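Local coordinates for serine-tRNA ligase (Naegleria fowleri, PDB 6BLJ), which probably attaches serine to its cognate tRNA in the cytoplasm through an adenylate intermediate, and is captured here with AMP bound, at residues V465-E469 against V470-Y474. Sequence-based numbering, arbitrary orientation.
Sequences VNVPE and VLQPY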
ATOM      1  N   VAL A 465      -0.148 -28.054 -31.068  1.00 30.02           N
ATOM      2  CA  VAL A 465      -1.262 -27.101 -31.061  1.00 26.09           C
ATOM      3  C   VAL A 465      -1.498 -26.593 -32.479  1.00 30.03           C
ATOM      4  O   VAL A 465      -0.566 -26.093 -33.123  1.00 30.95           O
ATOM      5  CB  VAL A 465      -0.997 -25.907 -30.121  1.00 33.05           C
ATOM      6  CG1 VAL A 465      -2.199 -24.906 -30.159  1.00 26.55           C
ATOM      7  CG2 VAL A 465      -0.689 -26.378 -28.703  1.00 27.63           C
ATOM      8  N   ASN A 466      -2.734 -26.731 -32.965  1.00 29.16           N
ATOM      9  CA  ASN A 466      -3.133 -26.110 -34.224  1.00 29.73           C
ATOM     10  C   ASN A 466      -3.248 -24.591 -34.057  1.00 31.83           C
ATOM     11  O   ASN A 466      -3.708 -24.099 -33.022  1.00 28.64           O
ATOM     12  CB  ASN A 466      -4.476 -26.674 -34.694  1.00 30.99           C
ATOM     13  CG  ASN A 466      -4.390 -28.139 -35.082  1.00 31.98           C
ATOM     14  OD1 ASN A 466      -3.471 -28.551 -35.778  1.00 33.64           O
ATOM     15  ND2 ASN A 466      -5.380 -28.927 -34.664  1.00 31.26           N
ATOM     16  N   VAL A 467      -2.827 -23.849 -35.075  1.00 30.71           N
ATOM     17  CA  VAL A 467      -3.018 -22.390 -35.098  1.00 29.54           C
ATOM     18  C   VAL A 467      -4.415 -22.075 -35.632  1.00 26.67           C
ATOM     19  O   VAL A 467      -4.765 -22.535 -36.731  1.00 29.44           O
ATOM     20  CB  VAL A 467      -1.948 -21.723 -35.957  1.00 33.41           C
ATOM     21  CG1 VAL A 467      -2.209 -20.213 -36.051  1.00 29.27           C
ATOM     22  CG2 VAL A 467      -0.554 -22.012 -35.387  1.00 32.97           C
ATOM     23  N   PRO A 468      -5.228 -21.290 -34.916  1.00 27.87           N
ATOM     24  CA  PRO A 468      -6.548 -20.924 -35.446  1.00 31.47           C
ATOM     25  C   PRO A 468      -6.437 -20.358 -36.857  1.00 29.71           C
ATOM     26  O   PRO A 468      -5.531 -19.578 -37.159  1.00 30.07           O
ATOM     27  CB  PRO A 468      -7.053 -19.879 -34.451  1.00 27.52           C
ATOM     28  CG  PRO A 468      -6.383 -20.292 -33.117  1.00 25.34           C
ATOM     29  CD  PRO A 468      -5.018 -20.823 -33.532  1.00 24.04           C
ATOM     30  N   GLU A 469      -7.351 -20.791 -37.726  1.00 33.86           N
ATOM     31  CA  GLU A 469      -7.262 -20.435 -39.140  1.00 38.14           C
ATOM     32  C   GLU A 469      -7.065 -18.933 -39.323  1.00 36.54           C
ATOM     33  O   GLU A 469      -6.176 -18.501 -40.061  1.00 38.54           O
ATOM     34  CB  GLU A 469      -8.511 -20.902 -39.877  1.00 42.83           C
ATOM     35  CG  GLU A 469      -8.317 -20.984 -41.366  1.00 58.97           C
ATOM     36  CD  GLU A 469      -9.544 -21.499 -42.069  1.00 78.10           C
ATOM     37  OE1 GLU A 469      -9.805 -22.721 -41.996  1.00 88.61           O
ATOM     38  OE2 GLU A 469     -10.261 -20.672 -42.673  1.00 81.01           O
ATOM     39  N   VAL A 470      -7.860 -18.121 -38.619  1.00 36.48           N
ATOM     40  CA  VAL A 470      -7.822 -16.678 -38.843  1.00 34.02           C
ATOM     41  C   VAL A 470      -6.493 -16.061 -38.416  1.00 33.92           C
ATOM     42  O   VAL A 470      -6.152 -14.968 -38.881  1.00 35.79           O
ATOM     43  CB  VAL A 470      -9.008 -15.992 -38.134  1.00 38.13           C
ATOM     44  CG1 VAL A 470      -8.749 -15.870 -36.641  1.00 30.41           C
ATOM     45  CG2 VAL A 470      -9.292 -14.625 -38.742  1.00 41.03           C
ATOM     46  N   LEU A 471      -5.722 -16.715 -37.538  1.00 32.58           N
ATOM     47  CA  LEU A 471      -4.429 -16.171 -37.121  1.00 29.31           C
ATOM     48  C   LEU A 471      -3.272 -16.610 -38.017  1.00 32.74           C
ATOM     49  O   LEU A 471      -2.175 -16.048 -37.899  1.00 35.40           O
ATOM     50  CB  LEU A 471      -4.099 -16.549 -35.654  1.00 24.58           C
ATOM     51  CG  LEU A 471      -4.930 -15.979 -34.500  1.00 24.37           C
ATOM     52  CD1 LEU A 471      -4.448 -16.461 -33.108  1.00 22.63           C
ATOM     53  CD2 LEU A 471      -4.942 -14.449 -34.547  1.00 27.33           C
ATOM     54  N   GLN A 472      -3.472 -17.607 -38.883  1.00 34.00           N
ATOM     55  CA  GLN A 472      -2.354 -18.132 -39.665  1.00 43.18           C
ATOM     56  C   GLN A 472      -1.682 -17.069 -40.535  1.00 47.98           C
ATOM     57  O   GLN A 472      -0.443 -16.974 -40.498  1.00 46.93           O
ATOM     58  CB  GLN A 472      -2.828 -19.348 -40.472  1.00 42.86           C
ATOM     59  CG  GLN A 472      -3.251 -20.517 -39.569  1.00 44.56           C
ATOM     60  CD  GLN A 472      -3.778 -21.736 -40.324  1.00 44.58           C
ATOM     61  OE1 GLN A 472      -3.688 -21.813 -41.543  1.00 42.49           O
ATOM     62  NE2 GLN A 472      -4.354 -22.685 -39.591  1.00 38.99           N
ATOM     63  N   PRO A 473      -2.402 -16.224 -41.289  1.00 43.64           N
ATOM     64  CA  PRO A 473      -1.702 -15.176 -42.058  1.00 43.67           C
ATOM     65  C   PRO A 473      -0.934 -14.193 -41.196  1.00 42.93           C
ATOM     66  O   PRO A 473       0.071 -13.636 -41.653  1.00 47.58           O
ATOM     67  CB  PRO A 473      -2.837 -14.480 -42.827  1.00 46.70           C
ATOM     68  CG  PRO A 473      -3.940 -15.466 -42.864  1.00 45.93           C
ATOM     69  CD  PRO A 473      -3.847 -16.243 -41.589  1.00 39.53           C
ATOM     70  N   TYR A 474      -1.364 -13.960 -39.960  1.00 36.64           N
ATOM     71  CA  TYR A 474      -0.664 -13.046 -39.072  1.00 30.15           C
ATOM     72  C   TYR A 474       0.585 -13.660 -38.459  1.00 32.78           C
ATOM     73  O   TYR A 474       1.301 -12.974 -37.721  1.00 38.99           O
ATOM     74  CB  TYR A 474      -1.609 -12.582 -37.963  1.00 36.96           C
ATOM     75  CG  TYR A 474      -2.729 -11.677 -38.436  1.00 37.59           C
ATOM     76  CD1 TYR A 474      -2.542 -10.309 -38.516  1.00 37.00           C
ATOM     77  CD2 TYR A 474      -3.969 -12.195 -38.795  1.00 40.13           C
ATOM     78  CE1 TYR A 474      -3.562  -9.472 -38.945  1.00 37.31           C
ATOM     79  CE2 TYR A 474      -4.996 -11.363 -39.220  1.00 37.92           C
ATOM     80  CZ  TYR A 474      -4.781  -9.999 -39.285  1.00 38.18           C
ATOM     81  OH  TYR A 474      -5.776  -9.147 -39.706  1.00 40.11           O
TER
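A 3-10 turn, separated by two loop residues from strand 464-466, folds Q472 back onto V467 and L471 back onto P468. The amide of Q472 closes the loop: its NE2 donates to V467 O at 2.9 Å. The bond is nearly straight at 171° and lies in the plane of the amide, though tilted somewhat from the carbonyl plane. Glutamine suits the place because its side chain is long enough to reach back to V467 and ends in an N-H donor; with CG anti to the carbonyl carbon (chi1 -64°) and the chain extended beyond, NE2 arrives at V467 O. On the way its CG passes obliquely against V467 CG1, at 3.7 Å, so the branched valine packs against the CG methylene while its carbonyl takes the N-H. The backbone adds 3-10 bonds from L471 N to P468 O (2.9 Å) and from Q472 N to E469 O (3.1 Å). P468, whose ring restricts phi, starts the turn without needing an N-H donor, and its CG lies 4.3 Å from L471 CD1. E469, a charged residue, suits its exposed position. P468 and L471 rest on I455 of helix 448-458, while V467 and V470 reach M224 and Y231 of helix 220-238; V467 also pairs through its backbone with K479, just before strand 480-482.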